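Local coordinates for toxin secretion ATP-binding protein (Vibrio parahaemolyticus RIMD 2210633, PDB 3B79) that probably serves as an ABC-type exporter that couples ATP hydrolysis to transport across the membrane, the present chain being its N-terminal peptidase C39-like domain, at residues 5-10 and 36-41; 80-85 and 94-99; 53-58 and 120-125; 73-78 and 116-121. All coordinates share one frame; numbering follows the deposited sequence.

Contact 1 of 4, residues 5-10 and 36-41; sequences KDPLLN and DGKLTP
The carboxylate of D6 reaches across to the backbone of L39 and shows how one acid can serve a helix start and a neighbouring loop together. With CG anti to the backbone N (chi1 179°), D6 OD2 accepts from L39 N at 2.8 Å. That bond is nearly straight, 169° at the hydrogen, and arrives on the syn side of OD2, somewhat out of the carboxylate plane. The other oxygen faces its own helix: L9 N donates to D6 OD1 at 3.1 Å from well above the plane, which makes D6 the N-cap of helix 7-18. Two waters extend the grip, one donating to D6 OD1 and L39 O, the other to D6 OD2 and G37 O. Both oxygens are therefore engaged, and the carboxylate has little freedom to rotate.

K38 runs past D6 in the opposite direction, its extended chain carrying K38 CE to 3.8 Å from K5 O while the ammonium stays well away from the carboxylate. L39 crosses both D6 and L9 at roughly a right angle. L39 CD1 meets L9 CB at 4.0 Å, and L39 CB lies 4.1 Å from L8 CB. Farther along, L8 CD1 rests against the T40-P41 peptide, 3.9 Å from P41 CD.

This packing fastens the loop between helices 25-29 and 44-51 to the first turn of helix 7-18. L9 and L39 also touch helix 25-29, through L28 and V29 respectively, whereas P7 and L8 lean on S81 of strand 80-88.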
loop_
_atom_site.group_PDB
_atom_site.type_symbol
_atom_site.label_atom_id
_atom_site.label_comp_id
_atom_site.label_asym_id
_atom_site.label_seq_id
_atom_site.Cartn_x
_atom_site.Cartn_y
_atom_site.Cartn_z
ATOM N N LYS A 5 -7.488 -7.315 8.969
ATOM C CA LYS A 5 -6.222 -7.832 9.529
ATOM C C LYS A 5 -5.100 -7.987 8.503
ATOM O O LYS A 5 -3.939 -8.175 8.868
ATOM C CB LYS A 5 -6.412 -9.177 10.214
ATOM C CG LYS A 5 -7.584 -9.950 9.685
ATOM C CD LYS A 5 -8.755 -9.853 10.681
ATOM C CE LYS A 5 -10.047 -10.448 10.116
ATOM N NZ LYS A 5 -9.783 -11.557 9.128
ATOM N N ASP A 6 -5.449 -7.908 7.227
ATOM C CA ASP A 6 -4.489 -8.147 6.156
ATOM C C ASP A 6 -3.936 -6.761 5.740
ATOM O O ASP A 6 -4.654 -5.979 5.117
ATOM C CB ASP A 6 -5.241 -8.834 5.026
ATOM C CG ASP A 6 -4.348 -9.108 3.829
ATOM O OD1 ASP A 6 -3.311 -8.441 3.665
ATOM O OD2 ASP A 6 -4.707 -9.976 3.038
ATOM N N PRO A 7 -2.676 -6.450 6.070
ATOM C CA PRO A 7 -2.194 -5.093 5.769
ATOM C C PRO A 7 -2.128 -4.779 4.265
ATOM O O PRO A 7 -2.428 -3.653 3.887
ATOM C CB PRO A 7 -0.771 -5.068 6.356
ATOM C CG PRO A 7 -0.536 -6.336 6.986
ATOM C CD PRO A 7 -1.686 -7.274 6.793
ATOM N N LEU A 8 -1.699 -5.722 3.421
ATOM C CA LEU A 8 -1.604 -5.460 1.999
ATOM C C LEU A 8 -2.981 -5.278 1.398
ATOM O O LEU A 8 -3.167 -4.436 0.511
ATOM C CB LEU A 8 -0.843 -6.573 1.264
ATOM C CG LEU A 8 0.672 -6.498 1.173
ATOM C CD1 LEU A 8 1.101 -7.738 0.469
ATOM C CD2 LEU A 8 1.176 -5.245 0.462
ATOM N N LEU A 9 -3.948 -6.073 1.838
ATOM C CA LEU A 9 -5.317 -5.920 1.364
ATOM C C LEU A 9 -5.863 -4.555 1.801
ATOM O O LEU A 9 -6.514 -3.857 1.003
ATOM C CB LEU A 9 -6.206 -7.071 1.893
ATOM C CG LEU A 9 -7.669 -7.040 1.388
ATOM C CD1 LEU A 9 -7.771 -7.016 -0.131
ATOM C CD2 LEU A 9 -8.416 -8.282 1.951
ATOM N N ASN A 10 -5.592 -4.145 3.049
ATOM C CA ASN A 10 -6.042 -2.826 3.481
ATOM C C ASN A 10 -5.455 -1.743 2.570
ATOM O O ASN A 10 -6.148 -0.797 2.147
ATOM C CB ASN A 10 -5.624 -2.578 4.944
ATOM C CG ASN A 10 -6.260 -1.323 5.528
ATOM O OD1 ASN A 10 -5.630 -0.213 5.590
ATOM N ND2 ASN A 10 -7.511 -1.442 5.876
ATOM N N ASP A 36 -1.849 -17.953 5.075
ATOM C CA ASP A 36 -2.353 -17.698 6.431
ATOM C C ASP A 36 -3.466 -16.665 6.288
ATOM O O ASP A 36 -3.576 -15.744 7.105
ATOM C CB ASP A 36 -1.218 -17.190 7.356
ATOM C CG ASP A 36 -1.570 -17.237 8.857
ATOM O OD1 ASP A 36 -2.505 -17.967 9.264
ATOM O OD2 ASP A 36 -0.888 -16.534 9.638
ATOM N N GLY A 37 -4.267 -16.822 5.225
ATOM C CA GLY A 37 -5.434 -15.994 4.968
ATOM C C GLY A 37 -5.166 -14.583 4.463
ATOM O O GLY A 37 -6.070 -13.753 4.478
ATOM N N LYS A 38 -3.932 -14.320 4.028
ATOM C CA LYS A 38 -3.500 -12.965 3.687
ATOM C C LYS A 38 -2.848 -12.890 2.305
ATOM O O LYS A 38 -2.212 -13.833 1.801
ATOM C CB LYS A 38 -2.479 -12.467 4.694
ATOM C CG LYS A 38 -3.003 -12.277 6.147
ATOM C CD LYS A 38 -1.873 -11.739 7.023
ATOM C CE LYS A 38 -2.252 -11.539 8.511
ATOM N NZ LYS A 38 -1.033 -11.081 9.324
ATOM N N LEU A 39 -2.997 -11.718 1.711
ATOM C CA LEU A 39 -2.224 -11.392 0.513
ATOM C C LEU A 39 -0.726 -11.310 0.832
ATOM O O LEU A 39 -0.321 -11.046 1.977
ATOM C CB LEU A 39 -2.685 -10.051 -0.046
ATOM C CG LEU A 39 -3.991 -10.024 -0.824
ATOM C CD1 LEU A 39 -4.248 -8.596 -1.262
ATOM C CD2 LEU A 39 -3.916 -10.898 -2.069
ATOM N N THR A 40 0.088 -11.562 -0.187
ATOM C CA THR A 40 1.542 -11.355 -0.094
ATOM C C THR A 40 1.927 -10.508 -1.299
ATOM O O THR A 40 1.135 -10.338 -2.212
ATOM C CB THR A 40 2.278 -12.698 -0.186
ATOM O OG1 THR A 40 2.097 -13.177 -1.521
ATOM C CG2 THR A 40 1.737 -13.684 0.824
ATOM N N PRO A 41 3.172 -10.010 -1.320
ATOM C CA PRO A 41 3.618 -9.264 -2.495
ATOM C C PRO A 41 3.517 -10.054 -3.814
ATOM O O PRO A 41 3.333 -9.466 -4.878
ATOM C CB PRO A 41 5.073 -8.901 -2.164
ATOM C CG PRO A 41 5.058 -8.794 -0.641
ATOM C CD PRO A 41 4.186 -9.993 -0.239
HETATM O O HOH W 1 -2.147 -8.133 10.783
HETATM O O HOH W 2 -0.704 -8.931 3.894
HETATM O O HOH W 3 -6.966 -11.469 3.427
#

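Contact 2 of 4, residues 80-85 and 94-99; sequences DSCVLN and AEVTTL
V83 and T97 form an antiparallel hydrogen-bonded pair in the hairpin of strands 80-88 and 93-97. Backbone bonds come first: V83 N gives to T97 O at 2.9 Å, T97 N returns a bond to V83 O, and N85 N donates to E95 O at 2.8 Å. V96 CA adds a CA-H...O contact to V83 O.

Side-chain polarity gathers at N85. Its CG is anti to the carbonyl carbon (chi1 -59°), which swings the amide over the partner strand and across T97 at about a right angle. N85 ND2 donates to T97 OG1 at 2.9 Å, with the hydroxyl 16° out of the amide plane, and adds a weak bond to E95 O.

Apolar contacts divide between the two faces. V83 and T97 lie side by side, their CB atoms 3.8 Å apart. On the other face L84 CD1 approaches V96 CG1 at 4.1 Å and A94 CB at 4.2 Å, while C82 SG lies 4.0 Å from V96 CG1; L113 of helix 110-116 packs on all four of these residues.

The chemistry is thus lopsided. The face of C82, L84, A94 and V96 is mainly apolar and packs under helix 110-116, whereas the other carries an amide-hydroxyl bond that ties side chains to the same register as the backbone.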
loop_
_atom_site.group_PDB
_atom_site.type_symbol
_atom_site.label_atom_id
_atom_site.label_comp_id
_atom_site.label_asym_id
_atom_site.label_seq_id
_atom_site.Cartn_x
_atom_site.Cartn_y
_atom_site.Cartn_z
ATOM N N ASP A 80 4.477 -6.390 7.059
ATOM C CA ASP A 80 3.522 -5.299 7.163
ATOM C C ASP A 80 3.585 -4.443 5.894
ATOM O O ASP A 80 4.496 -4.597 5.055
ATOM C CB ASP A 80 3.810 -4.469 8.417
ATOM C CG ASP A 80 2.698 -3.503 8.768
ATOM O OD1 ASP A 80 1.486 -3.678 8.410
ATOM O OD2 ASP A 80 3.055 -2.529 9.495
ATOM N N SER A 81 2.630 -3.532 5.761
ATOM C CA SER A 81 2.570 -2.635 4.593
ATOM C C SER A 81 1.773 -1.414 4.987
ATOM O O SER A 81 0.970 -1.450 5.937
ATOM C CB SER A 81 1.891 -3.305 3.399
ATOM O OG SER A 81 0.497 -3.443 3.641
ATOM N N CYS A 82 1.952 -0.366 4.215
ATOM C CA CYS A 82 1.090 0.798 4.361
ATOM C C CYS A 82 0.964 1.514 3.028
ATOM O O CYS A 82 1.701 1.224 2.077
ATOM C CB CYS A 82 1.567 1.782 5.444
ATOM S SG CYS A 82 3.137 2.620 5.059
ATOM N N VAL A 83 0.001 2.427 2.950
ATOM C CA VAL A 83 -0.048 3.340 1.827
ATOM C C VAL A 83 0.844 4.533 2.172
ATOM O O VAL A 83 0.773 5.052 3.295
ATOM C CB VAL A 83 -1.478 3.860 1.558
ATOM C CG1 VAL A 83 -1.535 4.761 0.342
ATOM C CG2 VAL A 83 -2.412 2.656 1.366
ATOM N N LEU A 84 1.640 4.996 1.206
ATOM C CA LEU A 84 2.321 6.277 1.315
ATOM C C LEU A 84 1.493 7.277 0.522
ATOM O O LEU A 84 1.355 7.167 -0.714
ATOM C CB LEU A 84 3.744 6.202 0.705
ATOM C CG LEU A 84 4.506 7.526 0.788
ATOM C CD1 LEU A 84 4.681 8.019 2.247
ATOM C CD2 LEU A 84 5.917 7.367 0.120
ATOM N N ASN A 85 0.962 8.271 1.240
ATOM C CA ASN A 85 0.123 9.291 0.607
ATOM C C ASN A 85 0.922 10.537 0.223
ATOM O O ASN A 85 0.673 11.130 -0.836
ATOM C CB ASN A 85 -0.991 9.699 1.583
ATOM C CG ASN A 85 -1.883 8.505 1.995
ATOM O OD1 ASN A 85 -2.898 8.208 1.343
ATOM N ND2 ASN A 85 -1.562 7.877 3.058
ATOM N N ALA A 94 5.636 12.071 7.149
ATOM C CA ALA A 94 5.017 11.329 6.056
ATOM C C ALA A 94 3.556 11.162 6.368
ATOM O O ALA A 94 3.189 10.972 7.540
ATOM C CB ALA A 94 5.685 9.927 5.882
ATOM N N GLU A 95 2.726 11.220 5.344
ATOM C CA GLU A 95 1.336 10.875 5.498
ATOM C C GLU A 95 1.159 9.468 4.952
ATOM O O GLU A 95 1.563 9.187 3.806
ATOM C CB GLU A 95 0.427 11.850 4.761
ATOM C CG GLU A 95 -0.990 11.916 5.275
ATOM C CD GLU A 95 -1.144 12.771 6.526
ATOM O OE1 GLU A 95 -2.215 12.692 7.152
ATOM O OE2 GLU A 95 -0.196 13.458 6.926
ATOM N N VAL A 96 0.651 8.593 5.813
ATOM C CA VAL A 96 0.501 7.177 5.495
ATOM C C VAL A 96 -0.884 6.682 5.875
ATOM O O VAL A 96 -1.548 7.282 6.743
ATOM C CB VAL A 96 1.565 6.290 6.224
ATOM C CG1 VAL A 96 2.952 6.614 5.700
ATOM C CG2 VAL A 96 1.469 6.491 7.738
ATOM N N THR A 97 -1.342 5.589 5.269
ATOM C CA THR A 97 -2.589 4.974 5.685
ATOM C C THR A 97 -2.213 3.580 6.122
ATOM O O THR A 97 -1.661 2.798 5.334
ATOM C CB THR A 97 -3.622 4.976 4.554
ATOM O OG1 THR A 97 -3.740 6.300 4.033
ATOM C CG2 THR A 97 -4.999 4.550 5.016
ATOM N N THR A 98 -2.500 3.261 7.383
ATOM C CA THR A 98 -2.015 2.016 7.973
ATOM C C THR A 98 -3.170 1.097 8.317
ATOM O O THR A 98 -4.337 1.492 8.308
ATOM C CB THR A 98 -1.204 2.287 9.246
ATOM O OG1 THR A 98 -2.093 2.784 10.270
ATOM C CG2 THR A 98 -0.093 3.315 8.984
ATOM N N LEU A 99 -2.859 -0.161 8.690
ATOM C CA LEU A 99 -3.919 -1.039 9.091
ATOM C C LEU A 99 -4.701 -0.468 10.292
ATOM O O LEU A 99 -5.940 -0.589 10.343
ATOM C CB LEU A 99 -3.313 -2.391 9.468
ATOM C CG LEU A 99 -4.290 -3.543 9.619
ATOM C CD1 LEU A 99 -5.111 -3.792 8.362
ATOM C CD2 LEU A 99 -3.505 -4.833 9.980
HETATM O O HOH W 4 -0.173 -1.040 8.404
#

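Contact 3 of 4, residues 53-58 and 120-125; sequences LVAKEN and RYFLVK
One face of the F122 ring is covered by E57, its partner in a non-hydrogen-bonded pair of the antiparallel sheet of this peptidase C39-like domain, here at its outermost strand 53-59. E57 CB makes a CH-pi contact, 3.9 Å from the ring centroid and offset toward the rim, and K56 N lies at the ring edge, in plane. Beyond CB the glutamate chain stays extended, so its carboxylate passes F122 CZ with its plane only 15° from that of the ring. E57 OE2 then comes to the edge of the R120 guanidinium, near its plane. The ion pair there is long, 4.0 Å from E57 OE2 to R120 NE, but a water at the same edge joins the two, donating to OE2 and accepting from NE.

The Y121 ring belongs to the other side of the sheet. Its CG sits between the backbone N and the carbonyl carbon (chi1 74°), and this brings the ring obliquely across the N58 side chain, where Y121 CE2 is 3.5 Å from N58 CB. The amide and ring planes are inclined at 57°.

Six backbone bonds connect strand 53-59 to strand 120-126 through three hydrogen-bonded pairs, V54 with K125, K56 with L123 and N58 with Y121. Between the first two, A55 CB touches F122 CD1 at 4.1 Å; just before the V54-K125 pair, L53 CD1 meets V124 CG1 at 3.9 Å. Helix 44-51 covers this side: A48 touches L53 and A55, and L44 and P45 touch F122. Beside A55 a water donates to L123 O at 2.7 Å and more weakly to V54 O.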
loop_
_atom_site.group_PDB
_atom_site.type_symbol
_atom_site.label_atom_id
_atom_site.label_comp_id
_atom_site.label_asym_id
_atom_site.label_seq_id
_atom_site.Cartn_x
_atom_site.Cartn_y
_atom_site.Cartn_z
ATOM N N LEU A 53 -6.978 -2.215 -11.276
ATOM C CA LEU A 53 -5.705 -1.501 -11.126
ATOM C C LEU A 53 -4.554 -2.327 -11.711
ATOM O O LEU A 53 -4.727 -3.498 -12.006
ATOM C CB LEU A 53 -5.416 -1.235 -9.626
ATOM C CG LEU A 53 -6.443 -0.353 -8.879
ATOM C CD1 LEU A 53 -6.201 -0.462 -7.396
ATOM C CD2 LEU A 53 -6.385 1.078 -9.389
ATOM N N VAL A 54 -3.404 -1.704 -11.833
ATOM C CA VAL A 54 -2.170 -2.379 -12.173
ATOM C C VAL A 54 -1.194 -2.068 -11.058
ATOM O O VAL A 54 -1.020 -0.878 -10.693
ATOM C CB VAL A 54 -1.561 -1.841 -13.453
ATOM C CG1 VAL A 54 -0.271 -2.661 -13.794
ATOM C CG2 VAL A 54 -2.562 -1.886 -14.584
ATOM N N ALA A 55 -0.604 -3.112 -10.460
ATOM C CA ALA A 55 0.372 -2.900 -9.402
ATOM C C ALA A 55 1.661 -3.598 -9.766
ATOM O O ALA A 55 1.658 -4.781 -10.141
ATOM C CB ALA A 55 -0.144 -3.438 -8.060
ATOM N N LYS A 56 2.767 -2.900 -9.594
ATOM C CA LYS A 56 4.071 -3.450 -9.977
ATOM C C LYS A 56 5.096 -3.161 -8.876
ATOM O O LYS A 56 5.226 -2.006 -8.439
ATOM C CB LYS A 56 4.583 -2.795 -11.269
ATOM C CG LYS A 56 5.976 -3.342 -11.698
ATOM C CD LYS A 56 6.439 -2.783 -13.047
ATOM C CE LYS A 56 7.986 -2.596 -13.070
ATOM N NZ LYS A 56 8.739 -3.760 -13.672
ATOM N N GLU A 57 5.831 -4.187 -8.430
ATOM C CA GLU A 57 6.798 -4.016 -7.344
ATOM C C GLU A 57 8.103 -3.475 -7.897
ATOM O O GLU A 57 8.595 -3.914 -8.944
ATOM C CB GLU A 57 7.052 -5.362 -6.640
ATOM C CG GLU A 57 7.742 -5.185 -5.318
ATOM C CD GLU A 57 7.870 -6.486 -4.568
ATOM O OE1 GLU A 57 7.587 -7.553 -5.167
ATOM O OE2 GLU A 57 8.228 -6.415 -3.383
ATOM N N ASN A 58 8.663 -2.518 -7.169
ATOM C CA ASN A 58 9.943 -1.888 -7.512
ATOM C C ASN A 58 10.809 -1.708 -6.294
ATOM O O ASN A 58 10.285 -1.695 -5.191
ATOM C CB ASN A 58 9.744 -0.495 -8.153
ATOM C CG ASN A 58 9.072 -0.507 -9.492
ATOM O OD1 ASN A 58 8.177 0.319 -9.753
ATOM N ND2 ASN A 58 9.522 -1.312 -10.376
ATOM N N ARG A 120 11.296 -1.811 -0.800
ATOM C CA ARG A 120 10.430 -2.312 -1.874
ATOM C C ARG A 120 9.058 -1.658 -1.775
ATOM O O ARG A 120 8.505 -1.522 -0.667
ATOM C CB ARG A 120 10.279 -3.827 -1.761
ATOM C CG ARG A 120 11.608 -4.560 -1.929
ATOM C CD ARG A 120 11.462 -6.089 -1.801
ATOM N NE ARG A 120 10.976 -6.582 -0.507
ATOM C CZ ARG A 120 11.621 -6.678 0.653
ATOM N NH1 ARG A 120 12.903 -6.273 0.811
ATOM N NH2 ARG A 120 10.925 -7.215 1.675
ATOM N N TYR A 121 8.490 -1.266 -2.915
ATOM C CA TYR A 121 7.152 -0.657 -2.919
ATOM C C TYR A 121 6.419 -1.081 -4.184
ATOM O O TYR A 121 7.045 -1.594 -5.117
ATOM C CB TYR A 121 7.264 0.897 -2.840
ATOM C CG TYR A 121 7.739 1.501 -4.152
ATOM C CD1 TYR A 121 6.817 2.021 -5.051
ATOM C CD2 TYR A 121 9.117 1.545 -4.482
ATOM C CE1 TYR A 121 7.266 2.517 -6.284
ATOM C CE2 TYR A 121 9.544 2.049 -5.698
ATOM C CZ TYR A 121 8.613 2.523 -6.563
ATOM O OH TYR A 121 9.039 3.003 -7.785
ATOM N N PHE A 122 5.100 -0.868 -4.213
ATOM C CA PHE A 122 4.296 -1.061 -5.422
ATOM C C PHE A 122 3.844 0.255 -5.962
ATOM O O PHE A 122 3.250 1.093 -5.243
ATOM C CB PHE A 122 3.070 -1.936 -5.179
ATOM C CG PHE A 122 3.432 -3.372 -4.933
ATOM C CD1 PHE A 122 3.302 -4.293 -5.980
ATOM C CD2 PHE A 122 3.854 -3.832 -3.678
ATOM C CE1 PHE A 122 3.628 -5.622 -5.784
ATOM C CE2 PHE A 122 4.171 -5.194 -3.501
ATOM C CZ PHE A 122 4.060 -6.056 -4.564
ATOM N N LEU A 123 4.104 0.425 -7.261
ATOM C CA LEU A 123 3.518 1.480 -8.086
ATOM C C LEU A 123 2.140 1.036 -8.538
ATOM O O LEU A 123 2.036 -0.017 -9.182
ATOM C CB LEU A 123 4.376 1.664 -9.351
ATOM C CG LEU A 123 3.730 2.501 -10.469
ATOM C CD1 LEU A 123 3.553 3.970 -10.062
ATOM C CD2 LEU A 123 4.508 2.435 -11.775
ATOM N N VAL A 124 1.098 1.817 -8.234
ATOM C CA VAL A 124 -0.272 1.392 -8.519
ATOM C C VAL A 124 -0.912 2.441 -9.404
ATOM O O VAL A 124 -0.807 3.655 -9.103
ATOM C CB VAL A 124 -1.080 1.211 -7.218
ATOM C CG1 VAL A 124 -2.453 0.629 -7.557
ATOM C CG2 VAL A 124 -0.396 0.292 -6.238
ATOM N N LYS A 125 -1.569 2.014 -10.473
ATOM C CA LYS A 125 -2.242 2.949 -11.386
ATOM C C LYS A 125 -3.500 2.253 -11.897
ATOM O O LYS A 125 -3.694 1.059 -11.691
ATOM C CB LYS A 125 -1.305 3.360 -12.544
ATOM C CG LYS A 125 -0.958 2.198 -13.442
ATOM C CD LYS A 125 0.042 2.613 -14.514
ATOM C CE LYS A 125 0.406 1.419 -15.385
ATOM N NZ LYS A 125 1.434 1.876 -16.412
HETATM O O HOH W 5 1.640 -0.113 -11.872
HETATM O O HOH W 6 8.639 -7.829 -1.226
#

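Contact 4 of 4, residues 73-78 and 116-121; sequences ILVLKG and QYTGRY
T118 meets V75 with every atom of its short side chain. T118 CB comes first, 3.4 Å from V75 O. One branch, T118 CG2, is 3.3 Å from V75 O and 3.5 Å from L76 C. A chi1 of 62° tucks T118 OG1 back over its own backbone, and it donates to V75 O at 2.8 Å from above the carbonyl plane. T118 N donates to the same V75 O at 3.1 Å, but in the plane, so two donors grip that oxygen. OG1 in turn accepts from R120 N, forming an ST turn, and lies over the centre of one face of the R120 guanidinium.

That turn accompanies a beta bulge: the register slips by two residues between the non-hydrogen-bonded pairs L74-Y121 and L76-Y117 as the chain rounds a corner at G119. The V75 N to R120 O bond lies within the bulge; that from K77 N to Q116 O follows the L76-Y117 pair.

Across the bulge L74 CD2 touches both Y121 CB, at 3.8 Å, and Y117 CE1, at 3.9 Å. The Y117 ring, which crosses L74 at about a right angle, has G119 N over the centre of one face, and its hydroxyl is bonded to A60 O.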
loop_
_atom_site.group_PDB
_atom_site.type_symbol
_atom_site.label_atom_id
_atom_site.label_comp_id
_atom_site.label_asym_id
_atom_site.label_seq_id
_atom_site.Cartn_x
_atom_site.Cartn_y
_atom_site.Cartn_z
ATOM N N ILE A 73 2.094 1.688 -2.435
ATOM C CA ILE A 73 2.012 0.758 -1.323
ATOM C C ILE A 73 3.422 0.359 -0.894
ATOM O O ILE A 73 4.173 -0.181 -1.721
ATOM C CB ILE A 73 1.173 -0.477 -1.693
ATOM C CG1 ILE A 73 -0.258 -0.068 -2.070
ATOM C CG2 ILE A 73 1.241 -1.507 -0.557
ATOM C CD1 ILE A 73 -1.164 -1.211 -2.545
ATOM N N LEU A 74 3.790 0.659 0.348
ATOM C CA LEU A 74 5.136 0.337 0.813
ATOM C C LEU A 74 5.136 -1.023 1.477
ATOM O O LEU A 74 4.243 -1.342 2.279
ATOM C CB LEU A 74 5.592 1.355 1.837
ATOM C CG LEU A 74 5.584 2.831 1.418
ATOM C CD1 LEU A 74 6.107 3.699 2.521
ATOM C CD2 LEU A 74 6.321 3.050 0.107
ATOM N N VAL A 75 6.172 -1.817 1.187
ATOM C CA VAL A 75 6.384 -3.050 1.938
ATOM C C VAL A 75 7.250 -2.730 3.138
ATOM O O VAL A 75 8.339 -2.147 3.031
ATOM C CB VAL A 75 7.096 -4.081 1.040
ATOM C CG1 VAL A 75 7.385 -5.347 1.840
ATOM C CG2 VAL A 75 6.251 -4.398 -0.209
ATOM N N LEU A 76 6.741 -3.090 4.319
ATOM C CA LEU A 76 7.394 -2.750 5.602
ATOM C C LEU A 76 7.919 -4.060 6.231
ATOM O O LEU A 76 7.510 -5.155 5.865
ATOM C CB LEU A 76 6.388 -2.089 6.555
ATOM C CG LEU A 76 5.743 -0.807 5.996
ATOM C CD1 LEU A 76 4.726 -0.304 7.020
ATOM C CD2 LEU A 76 6.754 0.280 5.674
ATOM N N LYS A 77 8.836 -3.909 7.169
ATOM C CA LYS A 77 9.441 -5.068 7.847
ATOM C C LYS A 77 8.370 -5.906 8.532
ATOM O O LYS A 77 7.346 -5.399 8.976
ATOM C CB LYS A 77 10.450 -4.581 8.894
ATOM C CG LYS A 77 11.699 -3.950 8.302
ATOM C CD LYS A 77 12.576 -3.402 9.430
ATOM C CE LYS A 77 13.841 -2.782 8.823
ATOM N NZ LYS A 77 14.635 -2.061 9.894
ATOM N N GLY A 78 8.632 -7.209 8.601
ATOM C CA GLY A 78 7.766 -8.103 9.363
ATOM C C GLY A 78 6.447 -8.459 8.687
ATOM O O GLY A 78 5.464 -8.746 9.399
ATOM N N GLN A 116 11.128 1.389 9.272
ATOM C CA GLN A 116 10.350 0.189 8.949
ATOM C C GLN A 116 10.325 -0.168 7.464
ATOM O O GLN A 116 9.852 -1.257 7.099
ATOM C CB GLN A 116 8.905 0.253 9.472
ATOM C CG GLN A 116 8.837 0.471 10.975
ATOM C CD GLN A 116 9.574 -0.594 11.760
ATOM O OE1 GLN A 116 9.554 -1.780 11.403
ATOM N NE2 GLN A 116 10.286 -0.160 12.814
ATOM N N TYR A 117 10.714 0.756 6.594
ATOM C CA TYR A 117 10.570 0.534 5.160
ATOM C C TYR A 117 11.644 -0.429 4.651
ATOM O O TYR A 117 12.815 -0.290 5.016
ATOM C CB TYR A 117 10.683 1.900 4.464
ATOM C CG TYR A 117 10.679 1.811 2.949
ATOM C CD1 TYR A 117 9.623 1.196 2.283
ATOM C CD2 TYR A 117 11.727 2.338 2.203
ATOM C CE1 TYR A 117 9.632 1.114 0.895
ATOM C CE2 TYR A 117 11.705 2.275 0.826
ATOM C CZ TYR A 117 10.657 1.686 0.195
ATOM O OH TYR A 117 10.653 1.593 -1.194
ATOM N N THR A 118 11.243 -1.399 3.822
ATOM C CA THR A 118 12.171 -2.433 3.352
ATOM C C THR A 118 12.981 -2.031 2.139
ATOM O O THR A 118 13.934 -2.742 1.789
ATOM C CB THR A 118 11.394 -3.689 2.918
ATOM O OG1 THR A 118 10.532 -3.358 1.809
ATOM C CG2 THR A 118 10.622 -4.301 4.079
ATOM N N GLY A 119 12.600 -0.962 1.436
ATOM C CA GLY A 119 13.222 -0.657 0.151
ATOM C C GLY A 119 12.408 -1.111 -1.044
ATOM O O GLY A 119 12.813 -0.880 -2.188
ATOM N N ARG A 120 11.296 -1.811 -0.800
ATOM C CA ARG A 120 10.430 -2.312 -1.874
ATOM C C ARG A 120 9.058 -1.658 -1.775
ATOM O O ARG A 120 8.505 -1.522 -0.667
ATOM C CB ARG A 120 10.279 -3.827 -1.761
ATOM C CG ARG A 120 11.608 -4.560 -1.929
ATOM C CD ARG A 120 11.462 -6.089 -1.801
ATOM N NE ARG A 120 10.976 -6.582 -0.507
ATOM C CZ ARG A 120 11.621 -6.678 0.653
ATOM N NH1 ARG A 120 12.903 -6.273 0.811
ATOM N NH2 ARG A 120 10.925 -7.215 1.675
ATOM N N TYR A 121 8.490 -1.266 -2.915
ATOM C CA TYR A 121 7.152 -0.657 -2.919
ATOM C C TYR A 121 6.419 -1.081 -4.184
ATOM O O TYR A 121 7.045 -1.594 -5.117
ATOM C CB TYR A 121 7.264 0.897 -2.840
ATOM C CG TYR A 121 7.739 1.501 -4.152
ATOM C CD1 TYR A 121 6.817 2.021 -5.051
ATOM C CD2 TYR A 121 9.117 1.545 -4.482
ATOM C CE1 TYR A 121 7.266 2.517 -6.284
ATOM C CE2 TYR A 121 9.544 2.049 -5.698
ATOM C CZ TYR A 121 8.613 2.523 -6.563
ATOM O OH TYR A 121 9.039 3.003 -7.785
HETATM O O HOH W 7 7.183 -2.710 10.021
#

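How the contacts relate
From the N terminus, contact 1 closes first, bringing the loop 36-41 back to the start of helix 7-18 ahead of the first strand in the chain. Strand 53-59 then opens contact 3, which stays open until strand 120-126 near the end of the chain. Within that span strand 72-76 opens contact 4, and within that in turn contact 2 closes the short hairpin 80-88/93-97. Contacts 3 and 4 share R120 and Y121, so strand 120-126 lies between strands 53-59 and 72-76. Contacts 2, 3 and 4 lie in one sheet, where strand 72-76 also neighbours strand 80-88 (L74 with C82), and contact 1 rests on it through L8 against I73, P41 against F122, and P7 against D80.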